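Local coordinates for Thiol:disulfide interchange protein (Klebsiella pneumoniae, PDB 6DXN), which probably acts as a periplasmic thiol:disulfide oxidoreductase of the DsbA type, exchanging disulfide bonds with other proteins through a redox-active CxxC pair, at residues S17-P22 / I137-N142; P24-F29 / E145-H150. One frame throughout, in Å; residues are numbered along the deposited sequence.

Interaction 1. Residues S17-P22 / I137-N142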
ATOM      1  N   SER A  17       0.482 -13.251 -13.614  1.00 51.73           N
ATOM      2  CA  SER A  17       0.310 -13.827 -12.288  1.00 50.43           C
ATOM      3  C   SER A  17      -0.523 -15.108 -12.398  1.00 48.49           C
ATOM      4  O   SER A  17      -1.222 -15.319 -13.391  1.00 43.71           O
ATOM      5  CB  SER A  17      -0.330 -12.838 -11.348  1.00 52.49           C
ATOM      6  OG  SER A  17      -0.503 -13.406 -10.057  1.00 53.75           O
ATOM      7  N   THR A  18      -0.424 -15.951 -11.365  1.00 47.41           N
ATOM      8  CA  THR A  18      -1.162 -17.209 -11.288  1.00 49.12           C
ATOM      9  C   THR A  18      -2.319 -17.041 -10.291  1.00 47.15           C
ATOM     10  O   THR A  18      -3.227 -17.871 -10.240  1.00 46.82           O
ATOM     11  CB  THR A  18      -0.228 -18.373 -10.925  1.00 48.66           C
ATOM     12  OG1 THR A  18      -0.957 -19.586 -11.093  1.00 49.39           O
ATOM     13  CG2 THR A  18       0.328 -18.292  -9.518  1.00 49.57           C
ATOM     14  N   VAL A  19      -2.270 -15.945  -9.520  1.00 45.87           N
ATOM     15  CA  VAL A  19      -3.275 -15.611  -8.503  1.00 41.60           C
ATOM     16  C   VAL A  19      -4.670 -15.674  -9.139  1.00 40.28           C
ATOM     17  O   VAL A  19      -4.936 -15.024 -10.145  1.00 35.09           O
ATOM     18  CB  VAL A  19      -2.992 -14.229  -7.879  1.00 41.27           C
ATOM     19  CG1 VAL A  19      -4.090 -13.790  -6.920  1.00 40.58           C
ATOM     20  CG2 VAL A  19      -1.640 -14.197  -7.184  1.00 41.83           C
ATOM     21  N   LYS A  20      -5.555 -16.456  -8.515  1.00 42.68           N
ATOM     22  CA  LYS A  20      -6.907 -16.655  -9.019  1.00 42.05           C
ATOM     23  C   LYS A  20      -7.708 -15.352  -8.895  1.00 40.72           C
ATOM     24  O   LYS A  20      -8.254 -14.868  -9.887  1.00 43.69           O
ATOM     25  CB  LYS A  20      -7.569 -17.818  -8.275  1.00 43.93           C
ATOM     26  CG  LYS A  20      -8.882 -18.320  -8.867  1.00 45.42           C
ATOM     27  CD  LYS A  20      -9.455 -19.507  -8.118  1.00 45.29           C
ATOM     28  CE  LYS A  20     -10.722 -20.066  -8.732  1.00 44.88           C
ATOM     29  NZ  LYS A  20     -10.488 -20.616 -10.089  1.00 45.65           N
ATOM     30  N   GLN A  21      -7.744 -14.778  -7.685  1.00 35.64           N
ATOM     31  CA  GLN A  21      -8.521 -13.560  -7.431  1.00 34.46           C
ATOM     32  C   GLN A  21      -7.603 -12.450  -6.924  1.00 32.36           C
ATOM     33  O   GLN A  21      -7.535 -12.186  -5.727  1.00 29.86           O
ATOM     34  CB  GLN A  21      -9.651 -13.854  -6.439  1.00 36.14           C
ATOM     35  CG  GLN A  21     -10.626 -14.918  -6.929  1.00 38.86           C
ATOM     36  CD  GLN A  21     -11.356 -14.520  -8.188  1.00 40.43           C
ATOM     37  OE1 GLN A  21     -11.677 -13.353  -8.406  1.00 42.59           O
ATOM     38  NE2 GLN A  21     -11.651 -15.503  -9.026  1.00 40.72           N
ATOM     39  N   PRO A  22      -6.881 -11.752  -7.827  1.00 29.34           N
ATOM     40  CA  PRO A  22      -5.985 -10.672  -7.421  1.00 26.66           C
ATOM     41  C   PRO A  22      -6.763  -9.411  -7.068  1.00 24.81           C
ATOM     42  O   PRO A  22      -7.826  -9.159  -7.628  1.00 22.52           O
ATOM     43  CB  PRO A  22      -5.140 -10.433  -8.681  1.00 27.12           C
ATOM     44  CG  PRO A  22      -6.076 -10.792  -9.814  1.00 28.51           C
ATOM     45  CD  PRO A  22      -6.908 -11.942  -9.286  1.00 28.03           C
ATOM     46  N   ILE A 137      -2.466 -11.036   6.875  1.00 19.25           N
ATOM     47  CA  ILE A 137      -0.998 -11.088   6.946  1.00 17.52           C
ATOM     48  C   ILE A 137      -0.497 -12.095   5.897  1.00 17.58           C
ATOM     49  O   ILE A 137       0.450 -11.825   5.171  1.00 17.00           O
ATOM     50  CB  ILE A 137      -0.533 -11.450   8.377  1.00 17.46           C
ATOM     51  CG1 ILE A 137      -0.890 -10.352   9.381  1.00 16.97           C
ATOM     52  CG2 ILE A 137       0.958 -11.763   8.406  1.00 16.68           C
ATOM     53  CD1 ILE A 137      -0.744 -10.769  10.820  1.00 18.56           C
ATOM     54  N   ALA A 138      -1.159 -13.257   5.813  1.00 18.78           N
ATOM     55  CA  ALA A 138      -0.721 -14.295   4.870  1.00 17.88           C
ATOM     56  C   ALA A 138      -0.982 -13.847   3.426  1.00 17.46           C
ATOM     57  O   ALA A 138      -0.155 -14.097   2.545  1.00 15.26           O
ATOM     58  CB  ALA A 138      -1.377 -15.613   5.192  1.00 17.97           C
ATOM     59  N   ARG A 139      -2.115 -13.163   3.208  1.00 18.37           N
ATOM     60  CA  ARG A 139      -2.497 -12.637   1.879  1.00 19.05           C
ATOM     61  C   ARG A 139      -1.412 -11.679   1.362  1.00 18.36           C
ATOM     62  O   ARG A 139      -0.992 -11.753   0.197  1.00 18.21           O
ATOM     63  CB  ARG A 139      -3.848 -11.917   1.982  1.00 19.25           C
ATOM     64  CG  ARG A 139      -4.317 -11.195   0.723  1.00 20.06           C
ATOM     65  CD  ARG A 139      -4.668 -12.117  -0.432  1.00 22.00           C
ATOM     66  NE  ARG A 139      -5.369 -11.428  -1.513  1.00 22.28           N
ATOM     67  CZ  ARG A 139      -5.814 -12.016  -2.623  1.00 24.30           C
ATOM     68  NH1 ARG A 139      -5.606 -13.309  -2.817  1.00 19.83           N
ATOM     69  NH2 ARG A 139      -6.469 -11.311  -3.534  1.00 21.20           N
ATOM     70  N   GLN A 140      -1.007 -10.754   2.231  1.00 19.61           N
ATOM     71  CA  GLN A 140       0.011  -9.747   1.921  1.00 20.19           C
ATOM     72  C   GLN A 140       1.334 -10.415   1.508  1.00 19.75           C
ATOM     73  O   GLN A 140       1.888 -10.074   0.465  1.00 21.50           O
ATOM     74  CB  GLN A 140       0.163  -8.803   3.118  1.00 21.39           C
ATOM     75  CG  GLN A 140      -0.949  -7.759   3.202  1.00 21.63           C
ATOM     76  CD  GLN A 140      -0.972  -7.018   4.518  1.00 23.59           C
ATOM     77  OE1 GLN A 140      -0.635  -5.840   4.598  1.00 25.88           O
ATOM     78  NE2 GLN A 140      -1.338  -7.720   5.578  1.00 25.67           N
ATOM     79  N   ASP A 141       1.823 -11.364   2.317  1.00 17.67           N
ATOM     80  CA  ASP A 141       3.086 -12.070   2.053  1.00 17.36           C
ATOM     81  C   ASP A 141       2.986 -12.936   0.783  1.00 16.51           C
ATOM     82  O   ASP A 141       3.912 -12.981  -0.038  1.00 14.23           O
ATOM     83  CB  ASP A 141       3.494 -12.932   3.253  1.00 18.58           C
ATOM     84  CG  ASP A 141       3.811 -12.157   4.525  1.00 19.77           C
ATOM     85  OD1 ASP A 141       4.145 -10.949   4.422  1.00 20.19           O
ATOM     86  OD2 ASP A 141       3.720 -12.768   5.617  1.00 20.64           O
ATOM     87  N   ASN A 142       1.856 -13.626   0.622  1.00 16.65           N
ATOM     88  CA  ASN A 142       1.662 -14.533  -0.509  1.00 17.54           C
ATOM     89  C   ASN A 142       1.671 -13.773  -1.847  1.00 18.39           C
ATOM     90  O   ASN A 142       2.249 -14.245  -2.827  1.00 18.61           O
ATOM     91  CB  ASN A 142       0.350 -15.310  -0.378  1.00 18.89           C
ATOM     92  CG  ASN A 142       0.189 -16.361  -1.456  1.00 19.29           C
ATOM     93  OD1 ASN A 142       1.129 -17.095  -1.759  1.00 19.48           O
ATOM     94  ND2 ASN A 142      -0.998 -16.445  -2.028  1.00 18.21           N
TER
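Arg139 reaches from helix 131-146 to the backbone of Gln21, in the loop that leads from strand 12-14 to strand 25-29 of this DsbA-type thioredoxin fold. The evidence for a specific link is one short, straight hydrogen bond: Arg139 NH2 donates a hydrogen bond to Gln21 O at 2.6 Å, with an N-H...O angle of 168°. Both groups are well aligned for it. The oxygen lies within 2° of the guanidinium plane, at its edge, and the nitrogen lies in the carbonyl plane.

The torsions explain the reach. CG of Arg139 stands anti to the backbone N (chi1 174°), and the chain bends once, at chi2, before running extended to the guanidinium. That tip thus closes on a loop whose CA atoms stay distant, Pro22 CA being 10.1 Å from Arg139 CA. Arg139 NE also makes a weak hydrogen bond with Tyr62 OH, which may help to limit rotation of the group.

Contact beyond this bond is slight, in keeping with the 107 Å² buried at the surface. Pro22 CA lies 4.0 Å from Arg139 NH2, approaching the guanidinium obliquely. The CB of Val19 is directed toward the helix from a loop stretch begun by an ST turn, in which Ser17 OG accepts from Val19 N at 3.1 Å. The CG1 methyl of Val19 comes obliquely to the guanidinium, ending 4.4 Å from Arg139 NH1.

Interaction 2. Residues P24-F29 / E145-H150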
ATOM      1  N   PRO A  24      -8.318  -5.864  -7.262  1.00 22.79           N
ATOM      2  CA  PRO A  24      -8.522  -5.025  -8.437  1.00 22.31           C
ATOM      3  C   PRO A  24      -7.455  -3.920  -8.493  1.00 19.80           C
ATOM      4  O   PRO A  24      -7.059  -3.476  -9.581  1.00 19.05           O
ATOM      5  CB  PRO A  24      -9.918  -4.428  -8.218  1.00 23.33           C
ATOM      6  CG  PRO A  24     -10.608  -5.381  -7.267  1.00 23.29           C
ATOM      7  CD  PRO A  24      -9.508  -5.954  -6.402  1.00 24.72           C
ATOM      8  N   LEU A  25      -7.010  -3.484  -7.309  1.00 19.18           N
ATOM      9  CA  LEU A  25      -6.019  -2.426  -7.199  1.00 18.56           C
ATOM     10  C   LEU A  25      -5.243  -2.593  -5.888  1.00 17.22           C
ATOM     11  O   LEU A  25      -5.826  -2.574  -4.791  1.00 15.09           O
ATOM     12  CB  LEU A  25      -6.730  -1.071  -7.245  1.00 20.10           C
ATOM     13  CG  LEU A  25      -5.817   0.152  -7.152  1.00 21.05           C
ATOM     14  CD1 LEU A  25      -4.925   0.252  -8.379  1.00 21.37           C
ATOM     15  CD2 LEU A  25      -6.631   1.425  -6.974  1.00 21.26           C
ATOM     16  N   VAL A  26      -3.924  -2.757  -6.017  1.00 16.14           N
ATOM     17  CA  VAL A  26      -3.080  -2.943  -4.857  1.00 16.76           C
ATOM     18  C   VAL A  26      -1.776  -2.158  -5.065  1.00 16.87           C
ATOM     19  O   VAL A  26      -1.235  -2.096  -6.184  1.00 18.64           O
ATOM     20  CB  VAL A  26      -2.838  -4.441  -4.565  1.00 16.25           C
ATOM     21  CG1 VAL A  26      -2.112  -5.151  -5.698  1.00 15.63           C
ATOM     22  CG2 VAL A  26      -2.090  -4.656  -3.253  1.00 17.11           C
ATOM     23  N   GLU A  27      -1.335  -1.519  -3.976  1.00 14.60           N
ATOM     24  CA  GLU A  27      -0.086  -0.779  -3.876  1.00 15.00           C
ATOM     25  C   GLU A  27       0.784  -1.516  -2.861  1.00 13.88           C
ATOM     26  O   GLU A  27       0.437  -1.569  -1.680  1.00 13.80           O
ATOM     27  CB  GLU A  27      -0.333   0.674  -3.436  1.00 14.64           C
ATOM     28  CG  GLU A  27       0.932   1.458  -3.074  1.00 15.30           C
ATOM     29  CD  GLU A  27       0.677   2.838  -2.476  1.00 14.90           C
ATOM     30  OE1 GLU A  27      -0.496   3.137  -2.160  1.00 14.89           O
ATOM     31  OE2 GLU A  27       1.639   3.618  -2.335  1.00 13.80           O
ATOM     32  N   PHE A  28       1.879  -2.110  -3.336  1.00 13.18           N
ATOM     33  CA  PHE A  28       2.811  -2.750  -2.424  1.00 14.17           C
ATOM     34  C   PHE A  28       3.690  -1.634  -1.851  1.00 13.96           C
ATOM     35  O   PHE A  28       4.172  -0.784  -2.585  1.00 12.79           O
ATOM     36  CB  PHE A  28       3.587  -3.877  -3.115  1.00 14.45           C
ATOM     37  CG  PHE A  28       2.752  -5.081  -3.493  1.00 14.65           C
ATOM     38  CD1 PHE A  28       2.451  -6.060  -2.556  1.00 16.23           C
ATOM     39  CD2 PHE A  28       2.308  -5.262  -4.792  1.00 16.44           C
ATOM     40  CE1 PHE A  28       1.701  -7.173  -2.903  1.00 16.70           C
ATOM     41  CE2 PHE A  28       1.560  -6.378  -5.141  1.00 17.25           C
ATOM     42  CZ  PHE A  28       1.256  -7.327  -4.195  1.00 16.45           C
ATOM     43  N   PHE A  29       3.861  -1.631  -0.529  1.00 14.46           N
ATOM     44  CA  PHE A  29       4.621  -0.573   0.075  1.00 15.18           C
ATOM     45  C   PHE A  29       5.377  -1.089   1.304  1.00 14.42           C
ATOM     46  O   PHE A  29       5.172  -2.211   1.764  1.00 14.46           O
ATOM     47  CB  PHE A  29       3.675   0.564   0.476  1.00 15.62           C
ATOM     48  CG  PHE A  29       2.924   0.325   1.759  1.00 15.61           C
ATOM     49  CD1 PHE A  29       1.809  -0.501   1.796  1.00 15.61           C
ATOM     50  CD2 PHE A  29       3.347   0.916   2.939  1.00 15.66           C
ATOM     51  CE1 PHE A  29       1.135  -0.727   2.985  1.00 14.79           C
ATOM     52  CE2 PHE A  29       2.669   0.697   4.127  1.00 15.15           C
ATOM     53  CZ  PHE A  29       1.561  -0.123   4.146  1.00 14.98           C
ATOM     54  N   GLU A 145       5.027 -12.515  -3.227  1.00 18.66           N
ATOM     55  CA  GLU A 145       5.699 -13.609  -3.926  1.00 20.39           C
ATOM     56  C   GLU A 145       5.027 -13.849  -5.292  1.00 20.83           C
ATOM     57  O   GLU A 145       5.667 -13.699  -6.335  1.00 21.03           O
ATOM     58  CB  GLU A 145       5.734 -14.850  -3.024  1.00 23.25           C
ATOM     59  CG  GLU A 145       6.355 -16.080  -3.663  1.00 25.39           C
ATOM     60  CD  GLU A 145       5.402 -16.970  -4.444  1.00 28.64           C
ATOM     61  OE1 GLU A 145       4.328 -17.314  -3.898  1.00 31.46           O
ATOM     62  OE2 GLU A 145       5.730 -17.316  -5.593  1.00 33.44           O
ATOM     63  N   LYS A 146       3.731 -14.172  -5.290  1.00 22.16           N
ATOM     64  CA  LYS A 146       3.014 -14.503  -6.549  1.00 24.26           C
ATOM     65  C   LYS A 146       3.135 -13.375  -7.586  1.00 24.26           C
ATOM     66  O   LYS A 146       3.444 -13.643  -8.750  1.00 23.04           O
ATOM     67  CB  LYS A 146       1.550 -14.849  -6.258  1.00 26.66           C
ATOM     68  CG  LYS A 146       1.331 -16.126  -5.453  1.00 28.21           C
ATOM     69  CD  LYS A 146       1.912 -17.369  -6.101  1.00 29.09           C
ATOM     70  CE  LYS A 146       1.545 -18.648  -5.376  1.00 30.97           C
ATOM     71  NZ  LYS A 146       2.000 -18.629  -3.964  1.00 31.02           N
HETATM   72  N   MSE A 147       2.911 -12.123  -7.165  1.00 25.37           N
HETATM   73  CA  MSE A 147       2.983 -10.979  -8.090  1.00 25.18           C
HETATM   74  C   MSE A 147       4.407 -10.592  -8.480  1.00 26.21           C
HETATM   75  O   MSE A 147       4.596  -9.784  -9.391  1.00 23.87           O
HETATM   76  CB  MSE A 147       2.203  -9.807  -7.508  1.00 28.44           C
HETATM   77  CG  MSE A 147       0.759 -10.237  -7.248  1.00 32.24           C
HETATM   78 SE   MSE A 147      -0.500  -8.771  -7.619  1.00 40.20          SE
HETATM   79  CE  MSE A 147      -1.662  -9.039  -6.068  1.00 36.41           C
ATOM     80  N   LYS A 148       5.398 -11.168  -7.782  1.00 23.86           N
ATOM     81  CA  LYS A 148       6.827 -10.973  -8.074  1.00 26.79           C
ATOM     82  C   LYS A 148       7.218  -9.501  -7.869  1.00 26.41           C
ATOM     83  O   LYS A 148       7.868  -8.899  -8.719  1.00 27.37           O
ATOM     84  CB  LYS A 148       7.130 -11.459  -9.498  1.00 27.72           C
ATOM     85  CG  LYS A 148       6.691 -12.890  -9.788  1.00 28.71           C
ATOM     86  CD  LYS A 148       6.789 -13.310 -11.249  1.00 29.21           C
ATOM     87  CE  LYS A 148       8.208 -13.363 -11.777  1.00 29.72           C
ATOM     88  NZ  LYS A 148       8.256 -13.871 -13.172  1.00 29.50           N
ATOM     89  N   VAL A 149       6.822  -8.940  -6.723  1.00 25.27           N
ATOM     90  CA  VAL A 149       7.114  -7.544  -6.395  1.00 26.59           C
ATOM     91  C   VAL A 149       8.630  -7.393  -6.195  1.00 27.66           C
ATOM     92  O   VAL A 149       9.260  -8.244  -5.585  1.00 29.06           O
ATOM     93  CB  VAL A 149       6.316  -7.102  -5.155  1.00 24.77           C
ATOM     94  CG1 VAL A 149       6.542  -5.637  -4.822  1.00 25.33           C
ATOM     95  CG2 VAL A 149       4.830  -7.384  -5.329  1.00 23.20           C
ATOM     96  N   HIS A 150       9.197  -6.288  -6.698  1.00 30.16           N
ATOM     97  CA  HIS A 150      10.650  -6.054  -6.627  1.00 32.56           C
ATOM     98  C   HIS A 150      10.975  -4.610  -6.222  1.00 31.07           C
ATOM     99  O   HIS A 150      12.150  -4.221  -6.218  1.00 32.93           O
ATOM    100  CB  HIS A 150      11.293  -6.400  -7.979  1.00 36.55           C
ATOM    101  CG  HIS A 150      10.705  -5.651  -9.130  1.00 38.19           C
ATOM    102  ND1 HIS A 150       9.632  -6.133  -9.852  1.00 40.27           N
ATOM    103  CD2 HIS A 150      11.026  -4.459  -9.681  1.00 42.43           C
ATOM    104  CE1 HIS A 150       9.320  -5.276 -10.802  1.00 42.18           C
ATOM    105  NE2 HIS A 150      10.159  -4.237 -10.719  1.00 41.98           N
TER
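Phe28 is met from two directions, over a face by Val149 and at an edge by selenomethionine Met147. Val149 CG2 sits 3.4 Å from the ring centroid and 15° off the ring normal, a CH-pi contact centred on the face. The valine's two branches divide the work: with CG1 anti to the backbone N, CG2 is left to cover the ring while Val149 CG1 packs on Phe28 CB at 3.8 Å.

Met147 crosses the phenylalanine at about a right angle. Its SE lies 5.2 Å from the centroid and 90° off the normal, which defines an edge-on Met-aromatic contact. Strand 25-29 is an interior strand of the thioredoxin-fold sheet, between 154-157 and 60-63, and helix 131-146 closes here in a Schellman motif. Lys148 takes a positive phi, and the chain then turns so that Val149 faces the strand.

Bends at chi2 and chi3 swing the end of the Met147 chain round and bring its methyl against two strand residues: Met147 CE is 3.9 Å from Phe28 CZ and also 3.9 Å from Val26 CG1, Met147 and Val26 meeting there tip to tip. Tyr156 of the adjacent strand 154-157 touches Val26, Phe28 and Val149, its ring plane turned about 85° from that of Phe28.

How the interactions relate
Interactions 1 and 2 lie with their centres about 8 Å apart, and both draw on helix 131-146: the first on its middle, the second on its end. Along the chain their segments alternate, so the loop 17-22 and the strand 25-29 that follows it meet successive parts of the same helix and its exit. The two contacts touch at Lys146, whose CB packs on Val19 CG2 at 3.4 Å and whose CD lies 3.9 Å from Thr18 CG2. Interaction 1 is superficial and polar, interaction 2 buried and apolar. Interaction 2 borders the probable redox pair: Phe28 lies near Cys33 and Cys36 without touching them, while Phe29 of the same strand packs on Cys36.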